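Local coordinates for tubulin-like protein CetZ (Methanosaeta thermophila, PDB 3ZID), which binds guanine nucleotide, belongs to the tubulin/FtsZ superfamily of GTPases and is probably involved in the control of cell shape, at residues A77-G82 against A157-E162; P144-G149 against L328-E333. All blocks are in the same frame, centred on the assembly; numbering follows the deposited sequence.

Contact 1. Residues A77-G82 against A157-E162; sequences ANRSKG and AFCLRE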
ATOM      1  N   ALA A  77       2.257 -15.156 -11.014  1.00 34.62           N
ATOM      2  CA  ALA A  77       2.972 -14.577  -9.878  1.00 42.01           C
ATOM      3  C   ALA A  77       4.469 -14.498 -10.165  1.00 36.92           C
ATOM      4  O   ALA A  77       5.284 -14.334  -9.254  1.00 37.78           O
ATOM      5  CB  ALA A  77       2.707 -15.381  -8.610  1.00 42.20           C
ATOM      6  N   ASN A  78       4.820 -14.596 -11.444  1.00 33.69           N
ATOM      7  CA  ASN A  78       6.213 -14.565 -11.874  1.00 35.55           C
ATOM      8  C   ASN A  78       6.718 -13.151 -12.110  1.00 30.66           C
ATOM      9  O   ASN A  78       6.417 -12.545 -13.133  1.00 27.36           O
ATOM     10  CB  ASN A  78       6.373 -15.398 -13.148  1.00 37.46           C
ATOM     11  CG  ASN A  78       7.831 -15.625 -13.540  1.00 36.58           C
ATOM     12  OD1 ASN A  78       8.722 -14.832 -13.230  1.00 40.06           O
ATOM     13  ND2 ASN A  78       8.070 -16.724 -14.232  1.00 39.77           N
ATOM     14  N   ARG A  79       7.492 -12.630 -11.164  1.00 35.83           N
ATOM     15  CA  ARG A  79       7.983 -11.256 -11.258  1.00 29.77           C
ATOM     16  C   ARG A  79       8.947 -11.049 -12.423  1.00 32.65           C
ATOM     17  O   ARG A  79       9.005  -9.957 -12.989  1.00 31.35           O
ATOM     18  CB  ARG A  79       8.603 -10.821  -9.927  1.00 24.40           C
ATOM     19  CG  ARG A  79       7.514 -10.674  -8.848  1.00 25.27           C
ATOM     20  CD  ARG A  79       8.034 -10.247  -7.483  1.00 30.31           C
ATOM     21  NE  ARG A  79       9.331  -9.565  -7.503  1.00 38.94           N
ATOM     22  CZ  ARG A  79       9.500  -8.255  -7.627  1.00 34.48           C
ATOM     23  NH1 ARG A  79       8.457  -7.452  -7.772  1.00 31.34           N
ATOM     24  NH2 ARG A  79      10.717  -7.749  -7.608  1.00 37.34           N
ATOM     25  N   SER A  80       9.685 -12.095 -12.799  1.00 35.10           N
ATOM     26  CA  SER A  80      10.590 -11.975 -13.939  1.00 37.13           C
ATOM     27  C   SER A  80       9.800 -11.693 -15.205  1.00 29.49           C
ATOM     28  O   SER A  80      10.142 -10.797 -15.983  1.00 29.76           O
ATOM     29  CB  SER A  80      11.438 -13.244 -14.130  1.00 45.86           C
ATOM     30  OG  SER A  80      12.597 -13.239 -13.309  1.00 47.80           O
ATOM     31  N   LYS A  81       8.720 -12.443 -15.397  1.00 28.01           N
ATOM     32  CA  LYS A  81       7.871 -12.236 -16.559  1.00 27.36           C
ATOM     33  C   LYS A  81       7.188 -10.881 -16.471  1.00 32.99           C
ATOM     34  O   LYS A  81       7.007 -10.184 -17.473  1.00 29.07           O
ATOM     35  CB  LYS A  81       6.852 -13.361 -16.678  1.00 26.62           C
ATOM     36  CG  LYS A  81       7.479 -14.652 -17.188  1.00 25.78           C
ATOM     37  CD  LYS A  81       6.462 -15.504 -17.920  1.00 39.01           C
ATOM     38  CE  LYS A  81       7.140 -16.315 -19.018  1.00 52.15           C
ATOM     39  NZ  LYS A  81       6.182 -17.181 -19.763  1.00 63.06           N
ATOM     40  N   GLY A  82       6.844 -10.494 -15.253  1.00 32.19           N
ATOM     41  CA  GLY A  82       6.251  -9.196 -15.034  1.00 31.02           C
ATOM     42  C   GLY A  82       7.171  -8.096 -15.506  1.00 33.77           C
ATOM     43  O   GLY A  82       6.753  -7.189 -16.223  1.00 36.40           O
ATOM     44  N   ALA A 157       8.965  -9.876  -0.386  1.00 26.09           N
ATOM     45  CA  ALA A 157      10.275  -9.479   0.117  1.00 26.20           C
ATOM     46  C   ALA A 157      11.087  -8.726  -0.916  1.00 28.37           C
ATOM     47  O   ALA A 157      11.671  -7.683  -0.609  1.00 33.61           O
ATOM     48  CB  ALA A 157      11.051 -10.701   0.623  1.00 30.94           C
ATOM     49  N   PHE A 158      11.140  -9.254  -2.134  1.00 22.50           N
ATOM     50  CA  PHE A 158      11.898  -8.589  -3.196  1.00 30.53           C
ATOM     51  C   PHE A 158      11.245  -7.318  -3.729  1.00 29.47           C
ATOM     52  O   PHE A 158      11.936  -6.389  -4.173  1.00 30.29           O
ATOM     53  CB  PHE A 158      12.200  -9.548  -4.330  1.00 34.77           C
ATOM     54  CG  PHE A 158      13.131 -10.643  -3.928  1.00 35.17           C
ATOM     55  CD1 PHE A 158      14.445 -10.356  -3.588  1.00 39.54           C
ATOM     56  CD2 PHE A 158      12.702 -11.951  -3.913  1.00 42.09           C
ATOM     57  CE1 PHE A 158      15.311 -11.364  -3.214  1.00 41.32           C
ATOM     58  CE2 PHE A 158      13.565 -12.968  -3.555  1.00 50.17           C
ATOM     59  CZ  PHE A 158      14.872 -12.673  -3.209  1.00 44.12           C
ATOM     60  N   CYS A 159       9.920  -7.297  -3.733  1.00 24.08           N
ATOM     61  CA  CYS A 159       9.213  -6.101  -4.182  1.00 18.87           C
ATOM     62  C   CYS A 159       9.477  -4.938  -3.239  1.00 18.95           C
ATOM     63  O   CYS A 159       9.782  -3.820  -3.675  1.00 26.31           O
ATOM     64  CB  CYS A 159       7.713  -6.352  -4.263  1.00 35.80           C
ATOM     65  SG  CYS A 159       6.797  -4.863  -4.739  1.00 28.40           S
ATOM     66  N   LEU A 160       9.348  -5.192  -1.941  1.00 20.78           N
ATOM     67  CA  LEU A 160       9.589  -4.144  -0.945  1.00 25.01           C
ATOM     68  C   LEU A 160      11.010  -3.580  -1.052  1.00 31.23           C
ATOM     69  O   LEU A 160      11.231  -2.368  -0.893  1.00 25.55           O
ATOM     70  CB  LEU A 160       9.301  -4.653   0.471  1.00 26.98           C
ATOM     71  CG  LEU A 160       7.815  -4.836   0.806  1.00 33.15           C
ATOM     72  CD1 LEU A 160       7.637  -5.670   2.080  1.00 30.97           C
ATOM     73  CD2 LEU A 160       7.125  -3.464   0.932  1.00 25.45           C
ATOM     74  N   ARG A 161      11.974  -4.461  -1.323  1.00 29.23           N
ATOM     75  CA  ARG A 161      13.345  -4.016  -1.548  1.00 34.72           C
ATOM     76  C   ARG A 161      13.454  -3.065  -2.726  1.00 34.28           C
ATOM     77  O   ARG A 161      14.060  -1.999  -2.603  1.00 39.81           O
ATOM     78  CB  ARG A 161      14.296  -5.203  -1.739  1.00 33.61           C
ATOM     79  CG  ARG A 161      14.622  -5.918  -0.445  1.00 45.20           C
ATOM     80  CD  ARG A 161      15.311  -7.263  -0.674  1.00 54.68           C
ATOM     81  NE  ARG A 161      16.647  -7.130  -1.252  1.00 56.35           N
ATOM     82  CZ  ARG A 161      17.529  -8.121  -1.304  1.00 54.09           C
ATOM     83  NH1 ARG A 161      17.218  -9.304  -0.800  1.00 53.70           N
ATOM     84  NH2 ARG A 161      18.722  -7.928  -1.844  1.00 57.91           N
ATOM     85  N   GLU A 162      12.857  -3.426  -3.856  1.00 34.77           N
ATOM     86  CA  GLU A 162      12.904  -2.546  -5.022  1.00 39.51           C
ATOM     87  C   GLU A 162      12.225  -1.197  -4.807  1.00 36.98           C
ATOM     88  O   GLU A 162      12.694  -0.188  -5.333  1.00 37.89           O
ATOM     89  CB  GLU A 162      12.303  -3.222  -6.250  1.00 40.58           C
ATOM     90  CG  GLU A 162      13.142  -4.341  -6.809  1.00 49.81           C
ATOM     91  CD  GLU A 162      12.415  -5.117  -7.882  1.00 54.21           C
ATOM     92  OE1 GLU A 162      11.340  -4.659  -8.327  1.00 52.21           O
ATOM     93  OE2 GLU A 162      12.934  -6.169  -8.297  1.00 62.01           O
TER
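Arg79 reaches from the first turn of helix 79-98 to helix 150-165 and ends against Glu162. The two side chains come from opposite directions and form a salt bridge, with Arg79 NH2 2.8 Å from Glu162 OE2. The carboxylate lies at the guanidinium edge, with CD in the guanidinium plane. The two planes are turned 48° apart, so this is not a flat, two-pronged pair. Arg79 NH2 carries the bridge and lies 3.2 Å from Glu162 OE1 as well. One face of the guanidinium rests on the backbone of the other helix, with Cys159 N 3.9 Å above its plane, over the centre. Cys159 CB lies over the same face, 3.8 Å from Arg79 NH1. Phe158 offers only its CB, 4.0 Å from Arg79 NH2, and its ring leads away. The arginine chain runs straight as far as CD and then bends at chi3 (22°), which swings the guanidinium round to lie over the helix. Arg79 NH1 is held by Ser118 OG of helix 117-131, and Glu162 OE2 has its stronger partner in Lys83 NZ. Asn78 caps the start of helix 79-98, its OD1 accepting from Lys81 N at 3.2 Å. A methionine in place of Arg79 would probably leave Glu162 without this cationic mate and Ser118 OG without this donor. The contact therefore joins two helices of the GTPase domain through one buried arginine, whose charge is probably balanced by a carboxylate shared with a lysine.

Contact 2. Residues P144-G149 against L328-E333; sequences PFREEG and LVELYE. With GDP (guanosine-5'-diphosphate), chain C.
The loop between strand 136-143 and helix 150-165 forms part of the ribose side of the nucleotide pocket, and its back meets the long C-terminal helix 326-369. Pro144 and Leu331 make the apolar touch, with Pro144 CG 4.2 Å from Leu331 CD1. Leu153 of helix 150-165 packs on both side chains. Further out, Arg146 and Glu330 cross obliquely. Arg146 NH2 lies 3.7 Å from Glu330 OE2, a long salt bridge. The oxygen sits off the guanidinium plane, so the pairing is electrostatic without a directed N-H. With CG anti to its backbone nitrogen (chi1 177°) and the chain extended beyond, Glu330 carries its carboxylate out toward Arg146. Glu330 OE2 has its stronger partner in Lys334 of the same helix. On the pocket side, Glu148, a GTP-binding residue, grips the ribose with both carboxylate oxygens. Its OE2 accepts from GDP O2' at 2.6 Å, and its OE1 accepts from GDP O3' at 2.8 Å. OE1 also takes Phe145 N at 2.9 Å, from above the carboxylate plane, which helps to fix the turn of the carboxylate. A type I turn from Phe145 to Glu148, closed by Glu148 N to Phe145 O, carries the glutamate back toward the sugar. The Phe145 ring has Glu148 CG at its edge, in plane, and brings CE2 to 3.6 Å from GDP O2'. This is the T5 loop of the tubulin/FtsZ GTPase domain, whose acidic residue meets the ribose.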
ATOM      1  N   PRO A 144       0.902  -9.368   1.894  1.00 17.50           N
ATOM      2  CA  PRO A 144       0.126 -10.608   1.790  1.00 21.13           C
ATOM      3  C   PRO A 144      -0.500 -11.051   3.106  1.00 22.72           C
ATOM      4  O   PRO A 144      -0.111 -10.574   4.165  1.00 24.93           O
ATOM      5  CB  PRO A 144       1.171 -11.645   1.328  1.00 17.84           C
ATOM      6  CG  PRO A 144       2.459 -11.128   1.851  1.00 20.90           C
ATOM      7  CD  PRO A 144       2.349  -9.619   1.758  1.00 26.39           C
ATOM      8  N   PHE A 145      -1.507 -11.918   3.025  1.00 30.73           N
ATOM      9  CA  PHE A 145      -1.969 -12.669   4.196  1.00 27.92           C
ATOM     10  C   PHE A 145      -0.822 -13.546   4.690  1.00 24.73           C
ATOM     11  O   PHE A 145      -0.048 -14.034   3.890  1.00 29.86           O
ATOM     12  CB  PHE A 145      -3.145 -13.563   3.839  1.00 20.31           C
ATOM     13  CG  PHE A 145      -4.362 -12.824   3.421  1.00 26.41           C
ATOM     14  CD1 PHE A 145      -5.045 -12.025   4.318  1.00 22.92           C
ATOM     15  CD2 PHE A 145      -4.845 -12.947   2.119  1.00 30.88           C
ATOM     16  CE1 PHE A 145      -6.183 -11.347   3.935  1.00 22.70           C
ATOM     17  CE2 PHE A 145      -5.985 -12.286   1.726  1.00 25.49           C
ATOM     18  CZ  PHE A 145      -6.660 -11.475   2.640  1.00 28.61           C
ATOM     19  N   ARG A 146      -0.697 -13.702   6.004  1.00 42.61           N
ATOM     20  CA  ARG A 146       0.378 -14.487   6.628  1.00 56.73           C
ATOM     21  C   ARG A 146       0.556 -15.888   6.040  1.00 53.94           C
ATOM     22  O   ARG A 146       1.676 -16.315   5.736  1.00 54.24           O
ATOM     23  CB  ARG A 146       0.112 -14.575   8.135  1.00 68.28           C
ATOM     24  CG  ARG A 146       1.088 -15.408   8.965  1.00 73.73           C
ATOM     25  CD  ARG A 146       0.683 -15.252  10.426  1.00 76.18           C
ATOM     26  NE  ARG A 146       1.075 -13.924  10.902  1.00 78.50           N
ATOM     27  CZ  ARG A 146       0.486 -13.263  11.895  1.00 79.36           C
ATOM     28  NH1 ARG A 146      -0.569 -13.777  12.509  1.00 81.70           N
ATOM     29  NH2 ARG A 146       0.929 -12.063  12.247  1.00 78.35           N
ATOM     30  N   GLU A 147      -0.550 -16.597   5.862  1.00 47.98           N
ATOM     31  CA  GLU A 147      -0.462 -17.963   5.387  1.00 53.94           C
ATOM     32  C   GLU A 147      -0.809 -18.053   3.912  1.00 51.36           C
ATOM     33  O   GLU A 147      -1.284 -19.077   3.433  1.00 47.67           O
ATOM     34  CB  GLU A 147      -1.320 -18.909   6.230  1.00 64.09           C
ATOM     35  CG  GLU A 147      -0.750 -19.167   7.625  1.00 76.70           C
ATOM     36  CD  GLU A 147      -1.753 -19.823   8.561  1.00 85.71           C
ATOM     37  OE1 GLU A 147      -2.886 -20.110   8.119  1.00 88.90           O
ATOM     38  OE2 GLU A 147      -1.412 -20.040   9.746  1.00 88.90           O
ATOM     39  N   GLU A 148      -0.563 -16.971   3.183  1.00 52.29           N
ATOM     40  CA  GLU A 148      -0.490 -17.090   1.740  1.00 48.87           C
ATOM     41  C   GLU A 148       0.799 -17.816   1.410  1.00 52.01           C
ATOM     42  O   GLU A 148       1.729 -17.862   2.225  1.00 54.33           O
ATOM     43  CB  GLU A 148      -0.595 -15.740   1.029  1.00 41.84           C
ATOM     44  CG  GLU A 148      -2.042 -15.375   0.714  1.00 40.33           C
ATOM     45  CD  GLU A 148      -2.193 -14.019   0.054  1.00 40.22           C
ATOM     46  OE1 GLU A 148      -1.394 -13.104   0.351  1.00 30.09           O
ATOM     47  OE2 GLU A 148      -3.123 -13.874  -0.770  1.00 44.72           O
ATOM     48  N   GLY A 149       0.846 -18.380   0.213  1.00 47.76           N
ATOM     49  CA  GLY A 149       1.925 -19.261  -0.180  1.00 51.47           C
ATOM     50  C   GLY A 149       3.334 -18.706  -0.225  1.00 47.28           C
ATOM     51  O   GLY A 149       3.587 -17.514  -0.047  1.00 40.28           O
ATOM     52  N   LEU A 328       7.520  -6.201   9.408  1.00 32.02           N
ATOM     53  CA  LEU A 328       8.144  -6.458   8.110  1.00 37.22           C
ATOM     54  C   LEU A 328       9.312  -7.435   8.219  1.00 35.25           C
ATOM     55  O   LEU A 328       9.548  -8.238   7.316  1.00 35.39           O
ATOM     56  CB  LEU A 328       8.605  -5.144   7.469  1.00 38.24           C
ATOM     57  CG  LEU A 328       7.475  -4.234   6.974  1.00 35.54           C
ATOM     58  CD1 LEU A 328       8.049  -2.976   6.389  1.00 35.62           C
ATOM     59  CD2 LEU A 328       6.612  -4.937   5.948  1.00 32.77           C
ATOM     60  N   VAL A 329      10.057  -7.361   9.315  1.00 39.30           N
ATOM     61  CA  VAL A 329      11.166  -8.301   9.512  1.00 43.60           C
ATOM     62  C   VAL A 329      10.624  -9.731   9.607  1.00 40.65           C
ATOM     63  O   VAL A 329      11.144 -10.661   8.972  1.00 39.72           O
ATOM     64  CB  VAL A 329      12.013  -7.930  10.742  1.00 43.63           C
ATOM     65  CG1 VAL A 329      13.086  -9.006  11.019  1.00 44.56           C
ATOM     66  CG2 VAL A 329      12.662  -6.565  10.524  1.00 41.14           C
ATOM     67  N   GLU A 330       9.527  -9.873  10.344  1.00 37.00           N
ATOM     68  CA  GLU A 330       8.815 -11.137  10.474  1.00 41.92           C
ATOM     69  C   GLU A 330       8.438 -11.685   9.098  1.00 46.89           C
ATOM     70  O   GLU A 330       8.589 -12.881   8.834  1.00 48.56           O
ATOM     71  CB  GLU A 330       7.572 -10.928  11.348  1.00 53.61           C
ATOM     72  CG  GLU A 330       6.652 -12.131  11.535  1.00 66.24           C
ATOM     73  CD  GLU A 330       5.329 -11.755  12.221  1.00 76.45           C
ATOM     74  OE1 GLU A 330       5.081 -10.546  12.432  1.00 74.17           O
ATOM     75  OE2 GLU A 330       4.525 -12.667  12.528  1.00 81.81           O
ATOM     76  N   LEU A 331       7.951 -10.803   8.224  1.00 43.49           N
ATOM     77  CA  LEU A 331       7.573 -11.172   6.857  1.00 38.39           C
ATOM     78  C   LEU A 331       8.785 -11.686   6.080  1.00 32.86           C
ATOM     79  O   LEU A 331       8.703 -12.686   5.355  1.00 27.69           O
ATOM     80  CB  LEU A 331       6.933  -9.980   6.146  1.00 39.42           C
ATOM     81  CG  LEU A 331       6.707 -10.087   4.644  1.00 39.12           C
ATOM     82  CD1 LEU A 331       5.829 -11.289   4.358  1.00 48.10           C
ATOM     83  CD2 LEU A 331       6.021  -8.844   4.143  1.00 37.87           C
ATOM     84  N   TYR A 332       9.902 -10.981   6.212  1.00 36.95           N
ATOM     85  CA  TYR A 332      11.139 -11.375   5.536  1.00 39.24           C
ATOM     86  C   TYR A 332      11.624 -12.761   5.963  1.00 33.60           C
ATOM     87  O   TYR A 332      11.984 -13.589   5.127  1.00 35.55           O
ATOM     88  CB  TYR A 332      12.227 -10.332   5.782  1.00 41.79           C
ATOM     89  CG  TYR A 332      12.245  -9.296   4.697  1.00 48.67           C
ATOM     90  CD1 TYR A 332      11.376  -8.214   4.735  1.00 48.93           C
ATOM     91  CD2 TYR A 332      13.106  -9.416   3.610  1.00 54.58           C
ATOM     92  CE1 TYR A 332      11.372  -7.272   3.736  1.00 51.22           C
ATOM     93  CE2 TYR A 332      13.114  -8.477   2.602  1.00 56.60           C
ATOM     94  CZ  TYR A 332      12.239  -7.406   2.671  1.00 56.97           C
ATOM     95  OH  TYR A 332      12.228  -6.460   1.674  1.00 62.24           O
ATOM     96  N   GLU A 333      11.624 -12.998   7.267  1.00 24.66           N
ATOM     97  CA  GLU A 333      12.043 -14.269   7.829  1.00 33.93           C
ATOM     98  C   GLU A 333      11.152 -15.407   7.326  1.00 33.17           C
ATOM     99  O   GLU A 333      11.640 -16.491   7.004  1.00 29.07           O
ATOM    100  CB  GLU A 333      12.013 -14.197   9.360  1.00 39.99           C
ATOM    101  CG  GLU A 333      13.046 -13.260   9.980  1.00 52.08           C
ATOM    102  CD  GLU A 333      12.914 -13.152  11.501  1.00 67.25           C
ATOM    103  OE1 GLU A 333      11.927 -13.685  12.058  1.00 75.01           O
ATOM    104  OE2 GLU A 333      13.776 -12.504  12.138  1.00 68.86           O
TER
HETATM  105  PB  GDP C 999      -1.169  -9.315  -9.728  1.00 21.50           P
HETATM  106  O1B GDP C 999      -0.409  -8.040  -9.403  1.00 19.75           O
HETATM  107  O2B GDP C 999      -2.437  -8.980 -10.489  1.00 20.81           O
HETATM  108  O3B GDP C 999      -0.267 -10.207 -10.563  1.00 21.17           O
HETATM  109  O3A GDP C 999      -1.490 -10.110  -8.372  1.00 30.29           O
HETATM  110  PA  GDP C 999      -2.444  -9.527  -7.220  1.00 21.73           P
HETATM  111  O1A GDP C 999      -3.735 -10.268  -7.176  1.00 19.00           O
HETATM  112  O2A GDP C 999      -2.641  -8.029  -7.295  1.00 22.06           O
HETATM  113  O5' GDP C 999      -1.529  -9.840  -5.957  1.00 25.02           O
HETATM  114  C5' GDP C 999      -1.940 -10.843  -5.041  1.00 26.63           C
HETATM  115  C4' GDP C 999      -1.813 -10.266  -3.638  1.00 22.92           C
HETATM  116  O4' GDP C 999      -2.743  -9.188  -3.519  1.00 18.04           O
HETATM  117  C3' GDP C 999      -2.216 -11.315  -2.638  1.00 15.33           C
HETATM  118  O3' GDP C 999      -1.537 -11.000  -1.425  1.00 22.01           O
HETATM  119  C2' GDP C 999      -3.693 -11.075  -2.496  1.00 21.96           C
HETATM  120  O2' GDP C 999      -4.127 -11.501  -1.209  1.00 20.99           O
HETATM  121  C1' GDP C 999      -3.781  -9.566  -2.609  1.00 19.80           C
HETATM  122  N9  GDP C 999      -5.017  -9.054  -3.203  1.00 18.52           N
HETATM  123  C8  GDP C 999      -5.570  -9.411  -4.379  1.00 17.14           C
HETATM  124  N7  GDP C 999      -6.678  -8.671  -4.623  1.00 24.03           N
HETATM  125  C5  GDP C 999      -6.827  -7.828  -3.581  1.00 17.03           C
HETATM  126  C6  GDP C 999      -7.766  -6.768  -3.204  1.00 14.57           C
HETATM  127  O6  GDP C 999      -8.735  -6.506  -3.929  1.00 21.86           O
HETATM  128  N1  GDP C 999      -7.557  -6.123  -2.058  1.00 14.27           N
HETATM  129  C2  GDP C 999      -6.528  -6.404  -1.248  1.00 17.84           C
HETATM  130  N2  GDP C 999      -6.406  -5.702  -0.102  1.00 17.35           N
HETATM  131  N3  GDP C 999      -5.608  -7.363  -1.515  1.00 18.13           N
HETATM  132  C4  GDP C 999      -5.717  -8.077  -2.657  1.00 20.20           C

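In the fold
Helix 150-165 connects the two contacts. It begins directly after the loop 144-149 of contact 2 and carries residues 157-162 of contact 1. The contact centres lie 15 Å apart, yet their segments touch. Tyr332 OH is 2.6 Å from Ala157 O, a probable but weak hydrogen bond, and Leu160 CD1 packs 4.1 Å from Leu328 CD2. Helix 326-369 thus lies against both the loop and the helix that follows it. The contacts stand in different relation to GDP. The 144-149 loop of contact 2 binds the ribose through Glu148, while in contact 1 the side chain of Arg79 stays about 8 Å from the nucleotide and about 4 Å from the GTP-binding residue Gly115.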